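Local coordinates for protein cysteine hydrolase (Staphylococcus aureus, PDB 6KUA) that hydrolyses nicotinamide, probably to nicotinic acid and ammonia, as a zinc-containing nicotinamidase of the isochorismatase-like cysteine hydrolase family, at residues 15-20 against 81-86; 9-14 against 30-35. All coordinates share one frame; numbering follows the deposited sequence.

Contact 1: 15-20 against 81-86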
ATOM      1  N   PHE A  15      -5.925 -12.171 -24.842  1.00 48.72           N
ATOM      2  CA  PHE A  15      -6.565 -10.866 -24.947  1.00 48.96           C
ATOM      3  C   PHE A  15      -6.533 -10.289 -26.354  1.00 48.24           C
ATOM      4  O   PHE A  15      -7.370  -9.436 -26.670  1.00 50.80           O
ATOM      5  CB  PHE A  15      -5.903  -9.850 -24.000  1.00 48.00           C
ATOM      6  CG  PHE A  15      -6.353  -9.959 -22.570  1.00 53.31           C
ATOM      7  CD1 PHE A  15      -7.683  -9.766 -22.231  1.00 57.65           C
ATOM      8  CD2 PHE A  15      -5.442 -10.250 -21.563  1.00 49.40           C
ATOM      9  CE1 PHE A  15      -8.100  -9.870 -20.915  1.00 63.62           C
ATOM     10  CE2 PHE A  15      -5.853 -10.359 -20.240  1.00 53.68           C
ATOM     11  CZ  PHE A  15      -7.182 -10.167 -19.916  1.00 61.23           C
ATOM     12  N   ILE A  16      -5.588 -10.705 -27.196  1.00 44.91           N
ATOM     13  CA  ILE A  16      -5.325 -10.037 -28.466  1.00 44.77           C
ATOM     14  C   ILE A  16      -5.809 -10.857 -29.658  1.00 51.77           C
ATOM     15  O   ILE A  16      -6.307 -10.293 -30.638  1.00 49.19           O
ATOM     16  CB  ILE A  16      -3.823  -9.698 -28.606  1.00 40.21           C
ATOM     17  CG1 ILE A  16      -3.352  -8.861 -27.411  1.00 36.72           C
ATOM     18  CG2 ILE A  16      -3.550  -8.939 -29.907  1.00 38.88           C
ATOM     19  CD1 ILE A  16      -4.164  -7.610 -27.215  1.00 39.52           C
ATOM     20  N   ALA A  17      -5.673 -12.181 -29.597  1.00 51.49           N
ATOM     21  CA  ALA A  17      -5.898 -13.027 -30.761  1.00 57.23           C
ATOM     22  C   ALA A  17      -7.386 -13.244 -31.015  1.00 60.43           C
ATOM     23  O   ALA A  17      -8.196 -13.275 -30.085  1.00 57.88           O
ATOM     24  CB  ALA A  17      -5.199 -14.372 -30.579  1.00 54.49           C
ATOM     25  N   ASP A  18      -7.735 -13.413 -32.298  1.00 65.40           N
ATOM     26  CA  ASP A  18      -9.132 -13.624 -32.683  1.00 66.25           C
ATOM     27  C   ASP A  18      -9.730 -14.849 -31.997  1.00 63.11           C
ATOM     28  O   ASP A  18     -10.877 -14.815 -31.533  1.00 65.44           O
ATOM     29  CB  ASP A  18      -9.247 -13.762 -34.204  1.00 64.62           C
ATOM     30  CG  ASP A  18      -9.013 -12.449 -34.932  1.00 64.93           C
ATOM     31  OD1 ASP A  18      -9.430 -11.392 -34.412  1.00 63.53           O
ATOM     32  OD2 ASP A  18      -8.417 -12.477 -36.030  1.00 65.08           O
ATOM     33  N   ASP A  19      -8.977 -15.946 -31.930  1.00 63.02           N
ATOM     34  CA  ASP A  19      -9.422 -17.122 -31.192  1.00 73.27           C
ATOM     35  C   ASP A  19      -8.970 -17.097 -29.737  1.00 70.91           C
ATOM     36  O   ASP A  19      -8.768 -18.160 -29.131  1.00 71.96           O
ATOM     37  CB  ASP A  19      -8.953 -18.399 -31.890  1.00 74.28           C
ATOM     38  CG  ASP A  19      -9.833 -18.769 -33.080  1.00 76.75           C
ATOM     39  OD1 ASP A  19      -9.796 -19.945 -33.506  1.00 76.75           O
ATOM     40  OD2 ASP A  19     -10.560 -17.881 -33.589  1.00 75.14           O
ATOM     41  N   GLY A  20      -8.805 -15.904 -29.164  1.00 71.25           N
ATOM     42  CA  GLY A  20      -8.490 -15.794 -27.755  1.00 67.30           C
ATOM     43  C   GLY A  20      -9.738 -15.836 -26.893  1.00 68.55           C
ATOM     44  O   GLY A  20     -10.828 -15.444 -27.312  1.00 71.08           O
ATOM     45  N   GLU A  81       0.739 -16.516 -23.117  1.00 56.23           N
ATOM     46  CA  GLU A  81       1.970 -16.110 -23.776  1.00 50.49           C
ATOM     47  C   GLU A  81       1.784 -14.757 -24.453  1.00 46.70           C
ATOM     48  O   GLU A  81       0.686 -14.405 -24.891  1.00 48.57           O
ATOM     49  CB  GLU A  81       2.392 -17.143 -24.818  1.00 49.90           C
ATOM     50  CG  GLU A  81       2.846 -18.467 -24.235  1.00 60.86           C
ATOM     51  CD  GLU A  81       3.399 -19.409 -25.290  1.00 68.90           C
ATOM     52  OE1 GLU A  81       3.627 -20.596 -24.968  1.00 70.15           O
ATOM     53  OE2 GLU A  81       3.603 -18.963 -26.444  1.00 71.27           O
ATOM     54  N   LEU A  82       2.877 -14.008 -24.559  1.00 39.88           N
ATOM     55  CA  LEU A  82       2.810 -12.709 -25.217  1.00 43.21           C
ATOM     56  C   LEU A  82       2.437 -12.875 -26.688  1.00 40.42           C
ATOM     57  O   LEU A  82       2.782 -13.863 -27.337  1.00 40.77           O
ATOM     58  CB  LEU A  82       4.142 -11.972 -25.074  1.00 36.69           C
ATOM     59  CG  LEU A  82       4.494 -11.520 -23.651  1.00 37.83           C
ATOM     60  CD1 LEU A  82       5.957 -11.131 -23.556  1.00 36.54           C
ATOM     61  CD2 LEU A  82       3.620 -10.361 -23.217  1.00 33.45           C
ATOM     62  N   TYR A  83       1.725 -11.892 -27.213  1.00 38.30           N
ATOM     63  CA  TYR A  83       1.151 -11.999 -28.542  1.00 39.03           C
ATOM     64  C   TYR A  83       2.160 -11.626 -29.625  1.00 39.13           C
ATOM     65  O   TYR A  83       2.834 -10.599 -29.531  1.00 37.83           O
ATOM     66  CB  TYR A  83      -0.079 -11.099 -28.654  1.00 38.65           C
ATOM     67  CG  TYR A  83      -0.713 -11.143 -30.016  1.00 37.55           C
ATOM     68  CD1 TYR A  83      -1.537 -12.202 -30.376  1.00 45.68           C
ATOM     69  CD2 TYR A  83      -0.473 -10.151 -30.947  1.00 37.83           C
ATOM     70  CE1 TYR A  83      -2.116 -12.267 -31.620  1.00 43.35           C
ATOM     71  CE2 TYR A  83      -1.044 -10.203 -32.202  1.00 46.42           C
ATOM     72  CZ  TYR A  83      -1.868 -11.272 -32.532  1.00 47.47           C
ATOM     73  OH  TYR A  83      -2.459 -11.352 -33.772  1.00 53.45           O
ATOM     74  N   GLY A  84       2.254 -12.474 -30.651  1.00 42.34           N
ATOM     75  CA  GLY A  84       2.747 -12.065 -31.962  1.00 41.23           C
ATOM     76  C   GLY A  84       4.186 -11.605 -31.961  1.00 38.69           C
ATOM     77  O   GLY A  84       5.063 -12.211 -31.339  1.00 40.56           O
ATOM     78  N   LYS A  85       4.438 -10.508 -32.682  1.00 36.72           N
ATOM     79  CA  LYS A  85       5.787  -9.954 -32.753  1.00 36.40           C
ATOM     80  C   LYS A  85       6.295  -9.489 -31.393  1.00 38.57           C
ATOM     81  O   LYS A  85       7.507  -9.499 -31.151  1.00 34.88           O
ATOM     82  CB  LYS A  85       5.835  -8.800 -33.747  1.00 36.13           C
ATOM     83  CG  LYS A  85       5.494  -9.201 -35.171  1.00 42.76           C
ATOM     84  CD  LYS A  85       5.437  -7.978 -36.075  1.00 42.55           C
ATOM     85  CE  LYS A  85       4.653  -8.274 -37.345  1.00 53.14           C
ATOM     86  NZ  LYS A  85       4.363  -7.022 -38.102  1.00 60.00           N
ATOM     87  N   VAL A  86       5.401  -9.068 -30.495  1.00 36.84           N
ATOM     88  CA  VAL A  86       5.848  -8.688 -29.158  1.00 34.89           C
ATOM     89  C   VAL A  86       6.390  -9.907 -28.425  1.00 32.55           C
ATOM     90  O   VAL A  86       7.469  -9.866 -27.826  1.00 30.32           O
ATOM     91  CB  VAL A  86       4.708  -8.008 -28.376  1.00 33.25           C
ATOM     92  CG1 VAL A  86       5.083  -7.861 -26.908  1.00 27.03           C
ATOM     93  CG2 VAL A  86       4.369  -6.659 -28.998  1.00 24.69           C
TER
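Two first torsions set up the meeting of Ile16 with Tyr83: in Ile16 the CG2 methyl is anti to the backbone N (chi1 -56° for CG1), and in Tyr83 the ring carbon CG is likewise anti to its own N (chi1 179°), which together place the methyl over the ring. The contact belongs to the isochorismatase-like alpha/beta fold, joining the end of the short helix 13-16, which follows the central strand 4-9 of the parallel sheet, to the approach to helix 84-93. Ile16 CG2 stands 3.5 Å from the centroid of the Tyr83 ring, only 12° off the ring normal, a well-centred CH-pi contact. A beta-branched residue suits the place, because while CG2 sits on the ring the other branch, CG1, leads away from it; Ile16 also touches Tyr11 and Val132. Tyrosine offers a broad apolar face for the methyl. Ala17, the first residue to leave helical geometry, is small enough to let its backbone come close, with its CA 4.0 Å from Tyr83 CE1. From there the chain reverses in a type I turn closed by Gly20 N to Ala17 O at 2.9 Å, and Gln29 NE2 takes the Ile16 carbonyl. Approaching the ring obliquely, the Ala17 CB methyl ends 3.9 Å from Tyr83 CE1.

Contact 2: 9-14 against 30-35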
ATOM      1  N   VAL A   9       1.275  -3.861 -20.710  1.00 22.66           N
ATOM      2  CA  VAL A   9       0.198  -4.421 -19.894  1.00 22.32           C
ATOM      3  C   VAL A   9      -0.604  -5.431 -20.712  1.00 26.17           C
ATOM      4  O   VAL A   9      -1.194  -5.088 -21.746  1.00 24.61           O
ATOM      5  CB  VAL A   9      -0.708  -3.309 -19.342  1.00 24.73           C
ATOM      6  CG1 VAL A   9      -1.772  -3.896 -18.430  1.00 26.75           C
ATOM      7  CG2 VAL A   9       0.132  -2.281 -18.585  1.00 20.08           C
ATOM      8  N   ASP A  10      -0.589  -6.686 -20.245  1.00 23.96           N
ATOM      9  CA  ASP A  10      -1.512  -7.754 -20.659  1.00 34.21           C
ATOM     10  C   ASP A  10      -1.613  -7.937 -22.172  1.00 33.55           C
ATOM     11  O   ASP A  10      -2.700  -8.149 -22.721  1.00 32.11           O
ATOM     12  CB  ASP A  10      -2.895  -7.524 -20.054  1.00 32.49           C
ATOM     13  CG  ASP A  10      -2.975  -8.020 -18.641  1.00 39.21           C
ATOM     14  OD1 ASP A  10      -2.608  -9.195 -18.410  1.00 41.01           O
ATOM     15  OD2 ASP A  10      -3.372  -7.236 -17.752  1.00 42.77           O
ATOM     16  N   TYR A  11      -0.471  -7.909 -22.859  1.00 32.29           N
ATOM     17  CA  TYR A  11      -0.475  -8.091 -24.311  1.00 30.09           C
ATOM     18  C   TYR A  11      -0.322  -9.569 -24.674  1.00 33.65           C
ATOM     19  O   TYR A  11       0.621  -9.984 -25.343  1.00 33.82           O
ATOM     20  CB  TYR A  11       0.614  -7.251 -24.960  1.00 28.88           C
ATOM     21  CG  TYR A  11       0.294  -6.987 -26.403  1.00 31.51           C
ATOM     22  CD1 TYR A  11      -0.696  -6.083 -26.747  1.00 30.60           C
ATOM     23  CD2 TYR A  11       0.937  -7.685 -27.418  1.00 35.99           C
ATOM     24  CE1 TYR A  11      -1.019  -5.846 -28.059  1.00 35.63           C
ATOM     25  CE2 TYR A  11       0.620  -7.464 -28.745  1.00 37.46           C
ATOM     26  CZ  TYR A  11      -0.359  -6.542 -29.056  1.00 39.74           C
ATOM     27  OH  TYR A  11      -0.679  -6.295 -30.362  1.00 39.34           O
ATOM     28  N   SER A  12      -1.284 -10.362 -24.219  1.00 37.09           N
ATOM     29  CA  SER A  12      -1.244 -11.811 -24.339  1.00 42.33           C
ATOM     30  C   SER A  12      -2.156 -12.302 -25.455  1.00 43.18           C
ATOM     31  O   SER A  12      -3.083 -11.610 -25.889  1.00 39.86           O
ATOM     32  CB  SER A  12      -1.658 -12.474 -23.028  1.00 42.61           C
ATOM     33  OG  SER A  12      -3.061 -12.428 -22.880  1.00 41.10           O
ATOM     34  N   TYR A  13      -1.879 -13.532 -25.900  1.00 41.53           N
ATOM     35  CA  TYR A  13      -2.690 -14.183 -26.928  1.00 47.66           C
ATOM     36  C   TYR A  13      -4.172 -14.203 -26.546  1.00 49.45           C
ATOM     37  O   TYR A  13      -5.039 -13.916 -27.380  1.00 48.77           O
ATOM     38  CB  TYR A  13      -2.152 -15.601 -27.161  1.00 57.94           C
ATOM     39  CG  TYR A  13      -2.835 -16.419 -28.249  1.00 63.71           C
ATOM     40  CD1 TYR A  13      -2.415 -16.341 -29.577  1.00 65.26           C
ATOM     41  CD2 TYR A  13      -3.873 -17.298 -27.940  1.00 63.67           C
ATOM     42  CE1 TYR A  13      -3.027 -17.097 -30.572  1.00 65.40           C
ATOM     43  CE2 TYR A  13      -4.490 -18.060 -28.927  1.00 69.08           C
ATOM     44  CZ  TYR A  13      -4.064 -17.956 -30.241  1.00 71.60           C
ATOM     45  OH  TYR A  13      -4.678 -18.708 -31.222  1.00 67.80           O
ATOM     46  N   ASP A  14      -4.482 -14.518 -25.284  1.00 51.52           N
ATOM     47  CA  ASP A  14      -5.879 -14.628 -24.865  1.00 52.69           C
ATOM     48  C   ASP A  14      -6.625 -13.306 -24.983  1.00 54.39           C
ATOM     49  O   ASP A  14      -7.842 -13.305 -25.199  1.00 55.96           O
ATOM     50  CB  ASP A  14      -5.964 -15.146 -23.429  1.00 54.90           C
ATOM     51  CG  ASP A  14      -6.144 -16.647 -23.364  1.00 63.41           C
ATOM     52  OD1 ASP A  14      -6.460 -17.253 -24.415  1.00 66.38           O
ATOM     53  OD2 ASP A  14      -5.965 -17.224 -22.267  1.00 67.38           O
ATOM     54  N   ASN A  30      -3.914  -4.091 -33.817  1.00 39.40           N
ATOM     55  CA  ASN A  30      -3.433  -2.930 -34.559  1.00 43.79           C
ATOM     56  C   ASN A  30      -2.377  -2.124 -33.809  1.00 38.67           C
ATOM     57  O   ASN A  30      -1.812  -1.201 -34.395  1.00 41.34           O
ATOM     58  CB  ASN A  30      -4.602  -2.009 -34.916  1.00 47.75           C
ATOM     59  CG  ASN A  30      -5.671  -2.713 -35.728  1.00 52.90           C
ATOM     60  OD1 ASN A  30      -5.410  -3.210 -36.823  1.00 57.79           O
ATOM     61  ND2 ASN A  30      -6.885  -2.741 -35.204  1.00 55.20           N
ATOM     62  N   ILE A  31      -2.100  -2.432 -32.540  1.00 35.34           N
ATOM     63  CA  ILE A  31      -1.066  -1.712 -31.801  1.00 38.44           C
ATOM     64  C   ILE A  31       0.242  -2.495 -31.725  1.00 33.40           C
ATOM     65  O   ILE A  31       1.240  -1.977 -31.198  1.00 32.87           O
ATOM     66  CB  ILE A  31      -1.564  -1.336 -30.388  1.00 32.41           C
ATOM     67  CG1 ILE A  31      -1.606  -2.561 -29.478  1.00 28.99           C
ATOM     68  CG2 ILE A  31      -2.949  -0.734 -30.449  1.00 31.96           C
ATOM     69  CD1 ILE A  31      -2.167  -2.262 -28.109  1.00 29.84           C
ATOM     70  N   GLU A  32       0.264  -3.722 -32.257  1.00 32.42           N
ATOM     71  CA  GLU A  32       1.434  -4.594 -32.189  1.00 34.11           C
ATOM     72  C   GLU A  32       2.690  -3.906 -32.722  1.00 36.53           C
ATOM     73  O   GLU A  32       3.744  -3.905 -32.072  1.00 35.73           O
ATOM     74  CB  GLU A  32       1.126  -5.884 -32.965  1.00 38.02           C
ATOM     75  CG  GLU A  32       2.254  -6.902 -33.073  1.00 40.89           C
ATOM     76  CD  GLU A  32       1.857  -8.118 -33.913  1.00 48.19           C
ATOM     77  OE1 GLU A  32       2.340  -9.241 -33.633  1.00 45.84           O
ATOM     78  OE2 GLU A  32       1.046  -7.949 -34.851  1.00 48.39           O
ATOM     79  N   ASP A  33       2.594  -3.296 -33.902  1.00 35.45           N
ATOM     80  CA  ASP A  33       3.773  -2.673 -34.494  1.00 36.24           C
ATOM     81  C   ASP A  33       4.292  -1.531 -33.628  1.00 36.96           C
ATOM     82  O   ASP A  33       5.508  -1.345 -33.502  1.00 32.82           O
ATOM     83  CB  ASP A  33       3.452  -2.166 -35.903  1.00 36.75           C
ATOM     84  CG  ASP A  33       3.592  -3.245 -36.970  1.00 45.88           C
ATOM     85  OD1 ASP A  33       3.764  -4.440 -36.624  1.00 46.95           O
ATOM     86  OD2 ASP A  33       3.520  -2.883 -38.170  1.00 51.16           O
ATOM     87  N   PHE A  34       3.388  -0.754 -33.019  1.00 32.24           N
ATOM     88  CA  PHE A  34       3.820   0.371 -32.195  1.00 30.81           C
ATOM     89  C   PHE A  34       4.485  -0.103 -30.906  1.00 26.57           C
ATOM     90  O   PHE A  34       5.475   0.482 -30.456  1.00 27.87           O
ATOM     91  CB  PHE A  34       2.632   1.274 -31.881  1.00 33.07           C
ATOM     92  CG  PHE A  34       2.997   2.519 -31.128  1.00 30.24           C
ATOM     93  CD1 PHE A  34       2.991   2.536 -29.737  1.00 28.96           C
ATOM     94  CD2 PHE A  34       3.344   3.672 -31.810  1.00 32.60           C
ATOM     95  CE1 PHE A  34       3.320   3.687 -29.039  1.00 27.63           C
ATOM     96  CE2 PHE A  34       3.678   4.830 -31.123  1.00 34.36           C
ATOM     97  CZ  PHE A  34       3.666   4.836 -29.734  1.00 31.92           C
ATOM     98  N   ILE A  35       3.951  -1.152 -30.296  1.00 28.74           N
ATOM     99  CA  ILE A  35       4.542  -1.673 -29.067  1.00 30.08           C
ATOM    100  C   ILE A  35       5.941  -2.225 -29.336  1.00 31.26           C
ATOM    101  O   ILE A  35       6.885  -1.953 -28.580  1.00 29.31           O
ATOM    102  CB  ILE A  35       3.606  -2.725 -28.447  1.00 24.39           C
ATOM    103  CG1 ILE A  35       2.306  -2.065 -27.963  1.00 25.12           C
ATOM    104  CG2 ILE A  35       4.271  -3.427 -27.295  1.00 25.32           C
ATOM    105  CD1 ILE A  35       1.384  -3.030 -27.246  1.00 30.31           C
TER
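Tyr11, the centre of an inverse gamma turn, has its CA 8.8 Å from that of Glu32 at the start of helix 32-44, a separation that the tyrosine side chain, set off toward the helix, spans. With CG roughly anti to the backbone N (chi1 -157°), the ring reaches among Ile31, Glu32 and Ile35. Ile35 lies one helical turn beyond Ile31, as its bond from Ile35 N to Ile31 O shows, and brings its extended side chain over one face: Ile35 CD1 lies 4.0 Å from the centroid of the Tyr11 ring, 25° off the normal, a CH-pi contact displaced toward the rim and nearest to Tyr11 CD1. Ile31 runs past the ring in the opposite sense, with CG1 3.6 Å from Tyr11 CE1; a chi1 of 74°, with CG1 between the backbone N and the carbonyl carbon, turns that branch to the ring. The contact lies in the alpha/beta core of the isochorismatase-like fold, where the chain leaves the central strand 4-9 and helix 32-44 packs against the parallel sheet: Ile35 also touches Val130, and Ile31 touches Val132 and Ala160. Isoleucines suit this apolar layer, while tyrosine adds a hydroxyl that hydrogen-bonds to the carbonyl oxygen of Gly28 in helix 25-29, so the buried polar atom is satisfied. The Glu32 side chain crosses Tyr11 at about a right angle, and Tyr11 OH packs tightly on it, 3.2 Å from Glu32 CB. The nearby Glu32 N, 3.3 Å from Tyr11 OH, is too poorly aligned to count as a hydrogen bond. Beyond CB, the extended glutamate chain carries its carboxylate away from the ring, to where OE1 accepts a hydrogen bond from Lys85 N.

In the fold
Both contacts are buried, but the centre of contact 2 lies about 9 Å from the centre of the chain and that of contact 1 about 14 Å, where Tyr83 is partly exposed. Each rests on a tyrosine ring with an isoleucine methyl over one face; across contact 1 the meeting is between apolar side chains and a ring, while the ring of contact 2 ends in a hydroxyl bonded to a carbonyl. Both use helix 13-16 or the loop leading into it, and they adjoin: Tyr83 N lies 2.9 Å from Tyr11 O in a backbone hydrogen bond. The glutamate of contact 2 bonds to the start of helix 84-93, and Asp33 of contact 2 forms a salt bridge with Lys85 of contact 1.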